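Local coordinates for SRPBCC family protein (Bacillus thuringiensis serovar konkukian, PDB 3F08) that is of unknown function but, as a member of the Bet v 1-like SRPBCC superfamily, probably binds a small hydrophobic ligand, as many of its relatives do, at residues R46-R59 with Y69-V81. The protein carries 5 engineered substitutions. Residues are numbered along the deposited sequence; the frame is centred on the assembly and turned at random.
Engineered in segment 46-59: Glu54 (natural residue Asp).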
ATOM      1  N   ARG B  46       9.975  -2.290   0.313  1.00 12.02           N
ATOM      2  CA  ARG B  46      10.335  -3.368   1.215  1.00 12.86           C
ATOM      3  C   ARG B  46      11.740  -3.865   0.927  1.00 14.34           C
ATOM      4  O   ARG B  46      12.144  -4.013  -0.228  1.00 14.65           O
ATOM      5  CB  ARG B  46       9.322  -4.529   1.135  1.00 12.49           C
ATOM      6  CG  ARG B  46       9.264  -5.276  -0.186  1.00  8.67           C
ATOM      7  CD  ARG B  46       8.139  -6.307  -0.157  1.00  9.15           C
ATOM      8  NE  ARG B  46       8.006  -7.033  -1.422  1.00  7.95           N
ATOM      9  CZ  ARG B  46       6.995  -7.849  -1.713  1.00  9.50           C
ATOM     10  NH1 ARG B  46       6.021  -8.049  -0.829  1.00  8.36           N
ATOM     11  NH2 ARG B  46       6.952  -8.464  -2.890  1.00  7.99           N
ATOM     12  N   HIS B  47      12.493  -4.087   1.999  1.00 14.94           N
ATOM     13  CA  HIS B  47      13.857  -4.579   1.904  1.00 15.38           C
ATOM     14  C   HIS B  47      13.821  -6.022   2.352  1.00 15.26           C
ATOM     15  O   HIS B  47      13.578  -6.313   3.522  1.00 15.54           O
ATOM     16  CB  HIS B  47      14.791  -3.777   2.814  1.00 15.79           C
ATOM     17  CG  HIS B  47      15.064  -2.391   2.322  1.00 18.60           C
ATOM     18  ND1 HIS B  47      14.078  -1.434   2.203  1.00 20.44           N
ATOM     19  CD2 HIS B  47      16.210  -1.805   1.901  1.00 18.97           C
ATOM     20  CE1 HIS B  47      14.605  -0.319   1.730  1.00 19.60           C
ATOM     21  NE2 HIS B  47      15.897  -0.517   1.538  1.00 21.06           N
ATOM     22  N   LEU B  48      14.059  -6.925   1.409  1.00 15.09           N
ATOM     23  CA  LEU B  48      14.035  -8.350   1.684  1.00 16.66           C
ATOM     24  C   LEU B  48      15.438  -8.909   1.800  1.00 18.73           C
ATOM     25  O   LEU B  48      16.272  -8.710   0.917  1.00 20.42           O
ATOM     26  CB  LEU B  48      13.301  -9.074   0.559  1.00 15.00           C
ATOM     27  CG  LEU B  48      11.979  -8.432   0.141  1.00 14.47           C
ATOM     28  CD1 LEU B  48      11.462  -9.112  -1.120  1.00 16.08           C
ATOM     29  CD2 LEU B  48      10.980  -8.527   1.285  1.00 12.47           C
ATOM     30  N   ALA B  49      15.704  -9.612   2.889  1.00 20.02           N
ATOM     31  CA  ALA B  49      17.018 -10.203   3.074  1.00 20.61           C
ATOM     32  C   ALA B  49      16.931 -11.714   2.924  1.00 22.49           C
ATOM     33  O   ALA B  49      16.041 -12.339   3.491  1.00 22.33           O
ATOM     34  CB  ALA B  49      17.560  -9.846   4.449  1.00 18.84           C
ATOM     35  N   ASN B  50      17.831 -12.298   2.141  1.00 25.26           N
ATOM     36  CA  ASN B  50      17.844 -13.747   1.988  1.00 27.54           C
ATOM     37  C   ASN B  50      18.855 -14.242   3.019  1.00 26.02           C
ATOM     38  O   ASN B  50      19.541 -13.436   3.643  1.00 22.82           O
ATOM     39  CB  ASN B  50      18.262 -14.150   0.566  1.00 31.77           C
ATOM     40  CG  ASN B  50      19.662 -13.690   0.206  1.00 37.37           C
ATOM     41  OD1 ASN B  50      20.129 -13.914  -0.913  1.00 42.94           O
ATOM     42  ND2 ASN B  50      20.340 -13.047   1.148  1.00 40.54           N
ATOM     43  N   PRO B  51      18.960 -15.565   3.224  1.00 27.47           N
ATOM     44  CA  PRO B  51      19.926 -16.054   4.214  1.00 29.05           C
ATOM     45  C   PRO B  51      21.343 -15.487   4.064  1.00 29.58           C
ATOM     46  O   PRO B  51      22.022 -15.273   5.065  1.00 31.13           O
ATOM     47  CB  PRO B  51      19.870 -17.566   4.019  1.00 28.63           C
ATOM     48  CG  PRO B  51      18.434 -17.787   3.686  1.00 28.27           C
ATOM     49  CD  PRO B  51      18.161 -16.681   2.684  1.00 27.38           C
ATOM     50  N   ASP B  52      21.769 -15.249   2.822  1.00 30.03           N
ATOM     51  CA  ASP B  52      23.097 -14.701   2.519  1.00 31.69           C
ATOM     52  C   ASP B  52      23.377 -13.398   3.243  1.00 29.24           C
ATOM     53  O   ASP B  52      24.508 -13.109   3.626  1.00 28.81           O
ATOM     54  CB  ASP B  52      23.239 -14.381   1.025  1.00 35.64           C
ATOM     55  CG  ASP B  52      23.601 -15.576   0.197  1.00 41.51           C
ATOM     56  OD1 ASP B  52      24.467 -16.366   0.637  1.00 46.96           O
ATOM     57  OD2 ASP B  52      23.038 -15.714  -0.911  1.00 44.46           O
ATOM     58  N   GLY B  53      22.330 -12.600   3.387  1.00 28.73           N
ATOM     59  CA  GLY B  53      22.466 -11.293   3.993  1.00 28.21           C
ATOM     60  C   GLY B  53      22.271 -10.301   2.858  1.00 28.38           C
ATOM     61  O   GLY B  53      22.186  -9.093   3.071  1.00 27.30           O
ATOM     62  N   GLU B  54      22.206 -10.817   1.632  1.00 28.75           N
ATOM     63  CA  GLU B  54      21.997  -9.965   0.471  1.00 29.84           C
ATOM     64  C   GLU B  54      20.559  -9.469   0.535  1.00 28.69           C
ATOM     65  O   GLU B  54      19.639 -10.237   0.823  1.00 27.32           O
ATOM     66  CB  GLU B  54      22.220 -10.742  -0.824  1.00 32.60           C
ATOM     67  CG  GLU B  54      22.271  -9.839  -2.042  1.00 38.15           C
ATOM     68  CD  GLU B  54      22.506 -10.602  -3.323  1.00 41.78           C
ATOM     69  OE1 GLU B  54      23.495 -11.363  -3.384  1.00 44.54           O
ATOM     70  OE2 GLU B  54      21.704 -10.438  -4.266  1.00 41.98           O
ATOM     71  N   THR B  55      20.361  -8.189   0.257  1.00 27.92           N
ATOM     72  CA  THR B  55      19.033  -7.620   0.344  1.00 26.68           C
ATOM     73  C   THR B  55      18.448  -7.159  -0.985  1.00 26.01           C
ATOM     74  O   THR B  55      19.114  -6.503  -1.784  1.00 25.70           O
ATOM     75  CB  THR B  55      19.037  -6.455   1.352  1.00 27.37           C
ATOM     76  OG1 THR B  55      19.564  -6.925   2.599  1.00 27.11           O
ATOM     77  CG2 THR B  55      17.625  -5.929   1.588  1.00 27.44           C
ATOM     78  N   ILE B  56      17.193  -7.536  -1.212  1.00 23.95           N
ATOM     79  CA  ILE B  56      16.466  -7.177  -2.419  1.00 22.52           C
ATOM     80  C   ILE B  56      15.523  -6.037  -2.051  1.00 21.38           C
ATOM     81  O   ILE B  56      14.930  -6.039  -0.972  1.00 20.21           O
ATOM     82  CB  ILE B  56      15.638  -8.370  -2.940  1.00 24.95           C
ATOM     83  CG1 ILE B  56      16.574  -9.465  -3.453  1.00 27.13           C
ATOM     84  CG2 ILE B  56      14.693  -7.921  -4.034  1.00 24.71           C
ATOM     85  CD1 ILE B  56      15.836 -10.699  -3.950  1.00 31.62           C
ATOM     86  N   ILE B  57      15.384  -5.065  -2.941  1.00 18.73           N
ATOM     87  CA  ILE B  57      14.519  -3.930  -2.677  1.00 18.35           C
ATOM     88  C   ILE B  57      13.397  -3.886  -3.708  1.00 18.44           C
ATOM     89  O   ILE B  57      13.649  -3.872  -4.914  1.00 14.56           O
ATOM     90  CB  ILE B  57      15.324  -2.619  -2.719  1.00 20.22           C
ATOM     91  CG1 ILE B  57      16.471  -2.693  -1.700  1.00 21.55           C
ATOM     92  CG2 ILE B  57      14.427  -1.440  -2.400  1.00 19.41           C
ATOM     93  CD1 ILE B  57      17.327  -1.425  -1.634  1.00 22.52           C
ATOM     94  N   GLU B  58      12.159  -3.878  -3.229  1.00 15.40           N
ATOM     95  CA  GLU B  58      11.013  -3.855  -4.125  1.00 14.33           C
ATOM     96  C   GLU B  58      10.087  -2.697  -3.785  1.00 13.83           C
ATOM     97  O   GLU B  58       9.942  -2.316  -2.625  1.00 12.28           O
ATOM     98  CB  GLU B  58      10.269  -5.188  -4.043  1.00 15.50           C
ATOM     99  CG  GLU B  58      11.203  -6.383  -4.175  1.00 15.41           C
ATOM    100  CD  GLU B  58      10.481  -7.712  -4.220  1.00 14.97           C
ATOM    101  OE1 GLU B  58       9.408  -7.843  -3.590  1.00 15.90           O
ATOM    102  OE2 GLU B  58      11.006  -8.644  -4.874  1.00 15.43           O
ATOM    103  N   ARG B  59       9.453  -2.152  -4.812  1.00 11.93           N
ATOM    104  CA  ARG B  59       8.572  -1.014  -4.644  1.00 12.18           C
ATOM    105  C   ARG B  59       7.094  -1.357  -4.819  1.00 12.40           C
ATOM    106  O   ARG B  59       6.721  -2.051  -5.769  1.00 12.20           O
ATOM    107  CB  ARG B  59       8.999   0.068  -5.639  1.00 15.19           C
ATOM    108  CG  ARG B  59       7.983   1.145  -5.881  1.00 19.90           C
ATOM    109  CD  ARG B  59       8.649   2.452  -6.262  1.00 20.90           C
ATOM    110  NE  ARG B  59       8.203   3.449  -5.310  1.00 28.30           N
ATOM    111  CZ  ARG B  59       9.000   4.165  -4.530  1.00 26.53           C
ATOM    112  NH1 ARG B  59      10.315   4.018  -4.585  1.00 24.93           N
ATOM    113  NH2 ARG B  59       8.461   5.011  -3.671  1.00 29.45           N
ATOM    114  N   TYR B  69      -5.152  -7.910  -3.923  1.00 12.18           N
ATOM    115  CA  TYR B  69      -3.953  -8.031  -4.734  1.00 12.79           C
ATOM    116  C   TYR B  69      -3.051  -6.824  -4.521  1.00 13.20           C
ATOM    117  O   TYR B  69      -3.500  -5.778  -4.044  1.00 12.84           O
ATOM    118  CB  TYR B  69      -4.317  -8.155  -6.222  1.00 14.18           C
ATOM    119  CG  TYR B  69      -4.702  -6.856  -6.900  1.00 13.91           C
ATOM    120  CD1 TYR B  69      -3.733  -6.015  -7.438  1.00 14.91           C
ATOM    121  CD2 TYR B  69      -6.039  -6.483  -7.029  1.00 13.80           C
ATOM    122  CE1 TYR B  69      -4.080  -4.834  -8.094  1.00 16.53           C
ATOM    123  CE2 TYR B  69      -6.403  -5.306  -7.684  1.00 15.88           C
ATOM    124  CZ  TYR B  69      -5.419  -4.486  -8.215  1.00 17.33           C
ATOM    125  OH  TYR B  69      -5.770  -3.333  -8.881  1.00 17.36           O
ATOM    126  N   TYR B  70      -1.769  -6.999  -4.820  1.00 11.63           N
ATOM    127  CA  TYR B  70      -0.822  -5.900  -4.767  1.00 12.18           C
ATOM    128  C   TYR B  70       0.153  -6.128  -5.902  1.00 12.62           C
ATOM    129  O   TYR B  70       0.376  -7.264  -6.326  1.00  8.64           O
ATOM    130  CB  TYR B  70      -0.125  -5.752  -3.395  1.00 13.47           C
ATOM    131  CG  TYR B  70       0.852  -6.815  -2.946  1.00 15.25           C
ATOM    132  CD1 TYR B  70       2.117  -6.940  -3.524  1.00 13.83           C
ATOM    133  CD2 TYR B  70       0.542  -7.633  -1.863  1.00 14.67           C
ATOM    134  CE1 TYR B  70       3.055  -7.861  -3.020  1.00 16.50           C
ATOM    135  CE2 TYR B  70       1.454  -8.542  -1.358  1.00 14.68           C
ATOM    136  CZ  TYR B  70       2.707  -8.655  -1.932  1.00 14.99           C
ATOM    137  OH  TYR B  70       3.596  -9.557  -1.398  1.00 17.59           O
ATOM    138  N   THR B  71       0.678  -5.030  -6.428  1.00 12.71           N
ATOM    139  CA  THR B  71       1.594  -5.072  -7.548  1.00 13.05           C
ATOM    140  C   THR B  71       2.869  -4.382  -7.123  1.00 13.31           C
ATOM    141  O   THR B  71       2.828  -3.329  -6.491  1.00 14.35           O
ATOM    142  CB  THR B  71       0.990  -4.332  -8.761  1.00 14.21           C
ATOM    143  OG1 THR B  71      -0.259  -4.943  -9.110  1.00 12.66           O
ATOM    144  CG2 THR B  71       1.943  -4.369  -9.963  1.00 12.92           C
ATOM    145  N   TYR B  72       4.000  -4.973  -7.473  1.00 11.71           N
ATOM    146  CA  TYR B  72       5.270  -4.393  -7.102  1.00 13.08           C
ATOM    147  C   TYR B  72       6.265  -4.439  -8.242  1.00 13.98           C
ATOM    148  O   TYR B  72       6.116  -5.213  -9.196  1.00 11.87           O
ATOM    149  CB  TYR B  72       5.835  -5.122  -5.886  1.00 12.31           C
ATOM    150  CG  TYR B  72       6.143  -6.582  -6.130  1.00 12.33           C
ATOM    151  CD1 TYR B  72       7.398  -6.987  -6.582  1.00 11.55           C
ATOM    152  CD2 TYR B  72       5.185  -7.562  -5.879  1.00 10.45           C
ATOM    153  CE1 TYR B  72       7.695  -8.342  -6.771  1.00 11.95           C
ATOM    154  CE2 TYR B  72       5.468  -8.917  -6.065  1.00 12.35           C
ATOM    155  CZ  TYR B  72       6.726  -9.300  -6.509  1.00 10.97           C
ATOM    156  OH  TYR B  72       6.997 -10.640  -6.687  1.00 13.13           O
ATOM    157  N   SER B  73       7.280  -3.593  -8.133  1.00 15.93           N
ATOM    158  CA  SER B  73       8.331  -3.517  -9.126  1.00 17.19           C
ATOM    159  C   SER B  73       9.633  -3.792  -8.395  1.00 20.25           C
ATOM    160  O   SER B  73       9.678  -3.776  -7.169  1.00 21.07           O
ATOM    161  CB  SER B  73       8.347  -2.124  -9.775  1.00 16.24           C
ATOM    162  OG  SER B  73       8.491  -1.094  -8.810  1.00 17.04           O
ATOM    163  N   ILE B  74      10.696  -4.059  -9.136  1.00 26.57           N
ATOM    164  CA  ILE B  74      11.968  -4.326  -8.494  1.00 30.80           C
ATOM    165  C   ILE B  74      12.909  -3.143  -8.627  1.00 34.66           C
ATOM    166  O   ILE B  74      13.148  -2.636  -9.720  1.00 34.32           O
ATOM    167  CB  ILE B  74      12.621  -5.600  -9.059  1.00 32.07           C
ATOM    168  CG1 ILE B  74      11.993  -6.832  -8.389  1.00 33.49           C
ATOM    169  CG2 ILE B  74      14.127  -5.563  -8.838  1.00 33.10           C
ATOM    170  CD1 ILE B  74      12.577  -8.153  -8.843  1.00 36.81           C
HETATM  171  N   MSE B  75      13.437  -2.708  -7.491  1.00 38.93           N
HETATM  172  CA  MSE B  75      14.353  -1.579  -7.444  1.00 43.24           C
HETATM  173  C   MSE B  75      15.800  -2.073  -7.443  1.00 41.10           C
HETATM  174  O   MSE B  75      16.653  -1.514  -8.134  1.00 41.31           O
HETATM  175  CB  MSE B  75      14.059  -0.760  -6.188  1.00 51.12           C
HETATM  176  CG  MSE B  75      14.440   0.704  -6.266  1.00 61.84           C
HETATM  177 SE   MSE B  75      13.177   1.757  -5.239  1.00 78.19          SE
HETATM  178  CE  MSE B  75      12.072   2.434  -6.686  1.00 71.15           C
ATOM    179  N   ASN B  76      16.059  -3.128  -6.675  1.00 38.35           N
ATOM    180  CA  ASN B  76      17.391  -3.715  -6.561  1.00 38.30           C
ATOM    181  C   ASN B  76      17.320  -5.236  -6.425  1.00 37.47           C
ATOM    182  O   ASN B  76      16.850  -5.749  -5.407  1.00 35.36           O
ATOM    183  CB  ASN B  76      18.122  -3.125  -5.350  1.00 39.39           C
ATOM    184  CG  ASN B  76      18.592  -1.699  -5.590  1.00 41.07           C
ATOM    185  OD1 ASN B  76      19.600  -1.471  -6.261  1.00 42.10           O
ATOM    186  ND2 ASN B  76      17.854  -0.732  -5.056  1.00 40.28           N
ATOM    187  N   ALA B  77      17.780  -5.948  -7.453  1.00 36.17           N
ATOM    188  CA  ALA B  77      17.763  -7.409  -7.434  1.00 36.38           C
ATOM    189  C   ALA B  77      18.745  -8.034  -8.421  1.00 36.46           C
ATOM    190  O   ALA B  77      19.132  -7.416  -9.414  1.00 35.72           O
ATOM    191  CB  ALA B  77      16.360  -7.917  -7.720  1.00 35.85           C
ATOM    192  N   PRO B  78      19.156  -9.284  -8.156  1.00 36.24           N
ATOM    193  CA  PRO B  78      20.099 -10.003  -9.018  1.00 37.30           C
ATOM    194  C   PRO B  78      19.448 -10.834 -10.120  1.00 35.80           C
ATOM    195  O   PRO B  78      19.970 -11.879 -10.494  1.00 37.89           O
ATOM    196  CB  PRO B  78      20.857 -10.874  -8.025  1.00 37.17           C
ATOM    197  CG  PRO B  78      19.750 -11.304  -7.114  1.00 37.32           C
ATOM    198  CD  PRO B  78      18.963 -10.011  -6.886  1.00 36.09           C
ATOM    199  N   PHE B  79      18.312 -10.378 -10.636  1.00 33.88           N
ATOM    200  CA  PHE B  79      17.631 -11.120 -11.695  1.00 31.47           C
ATOM    201  C   PHE B  79      17.864 -10.441 -13.038  1.00 28.34           C
ATOM    202  O   PHE B  79      17.799  -9.217 -13.138  1.00 28.16           O
ATOM    203  CB  PHE B  79      16.138 -11.209 -11.393  1.00 34.39           C
ATOM    204  CG  PHE B  79      15.834 -11.790 -10.043  1.00 36.31           C
ATOM    205  CD1 PHE B  79      16.412 -12.998  -9.643  1.00 39.51           C
ATOM    206  CD2 PHE B  79      14.987 -11.126  -9.157  1.00 38.22           C
ATOM    207  CE1 PHE B  79      16.152 -13.539  -8.376  1.00 40.34           C
ATOM    208  CE2 PHE B  79      14.716 -11.653  -7.889  1.00 39.30           C
ATOM    209  CZ  PHE B  79      15.301 -12.862  -7.495  1.00 39.46           C
ATOM    210  N   PRO B  80      18.139 -11.230 -14.092  1.00 26.24           N
ATOM    211  CA  PRO B  80      18.390 -10.697 -15.437  1.00 23.65           C
ATOM    212  C   PRO B  80      17.160 -10.163 -16.158  1.00 22.72           C
ATOM    213  O   PRO B  80      16.840 -10.590 -17.258  1.00 23.25           O
ATOM    214  CB  PRO B  80      19.012 -11.883 -16.161  1.00 25.29           C
ATOM    215  CG  PRO B  80      18.283 -13.046 -15.558  1.00 25.79           C
ATOM    216  CD  PRO B  80      18.293 -12.698 -14.078  1.00 26.10           C
ATOM    217  N   VAL B  81      16.477  -9.212 -15.540  1.00 22.84           N
ATOM    218  CA  VAL B  81      15.290  -8.629 -16.141  1.00 22.98           C
ATOM    219  C   VAL B  81      15.190  -7.167 -15.771  1.00 22.72           C
ATOM    220  O   VAL B  81      15.725  -6.738 -14.751  1.00 22.19           O
ATOM    221  CB  VAL B  81      13.995  -9.326 -15.659  1.00 24.05           C
ATOM    222  CG1 VAL B  81      13.974 -10.780 -16.122  1.00 23.80           C
ATOM    223  CG2 VAL B  81      13.899  -9.242 -14.139  1.00 23.90           C
TER
HETATM  224  O   HOH W   1       5.074 -10.905  -3.450  1.00 25.84           O
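Arg59 and Ser73 exchange two backbone hydrogen bonds as an antiparallel pair, and beyond the next pair, Glu58 with Ile74, a classic beta bulge places Met75 and Asn76 together opposite Ile57. The carbonyl O of Ile57 therefore accepts two amides, from Met75 N at 2.8 Å and Asn76 N at 3.1 Å. The extra residue accentuates the local twist just where the second strand turns its corner.

On the face carrying Glu58, Arg46 is the polar centre. With CG between the backbone N and carbonyl carbon (chi1 66°), its extended chain rises from the sheet. NE and NH2 grip one oxygen, Glu58 OE1, side-on in a salt bridge, while NH1 gives a nearly straight bond to Tyr70 OH (2.9 Å, 169°), the phenol ring standing almost perpendicular to the guanidinium. A water bridges NH2 and Tyr70 OH. Arginine suits this buried place because its flat, multidentate head can serve all these acceptors; it also makes a cation-pi contact, NH2 sitting over the centre of the Tyr72 ring. Glu58 lies alongside Tyr72, its OE1 over the ring face near CD1 and CE1, the planes 19° apart, its charge probably balanced by the arginine. On this same face, apolar Ile56 packs on Ala77, Pro78 and Phe79, its CD1 4.2 Å from Phe79 CZ.

Across the sheet, selenomethionine Met75 bends its methyl CE against Arg59 CD (3.4 Å), while the charged end of Arg59 pairs with Glu41. Ile57 CD1 lies 3.5 Å from Asn76 ND2, both side chains pointing the same way; beta-branched isoleucine suits an extended strand.

The contact joins hairpin strands 55-64 and 69-74 in the curved antiparallel sheet of this helix-grip fold, flanked by strands 45-49 and 81-92; Phe24, beyond helix 14-21, accepts Arg46 NH1 through its carbonyl and packs edge-to-face with Tyr70.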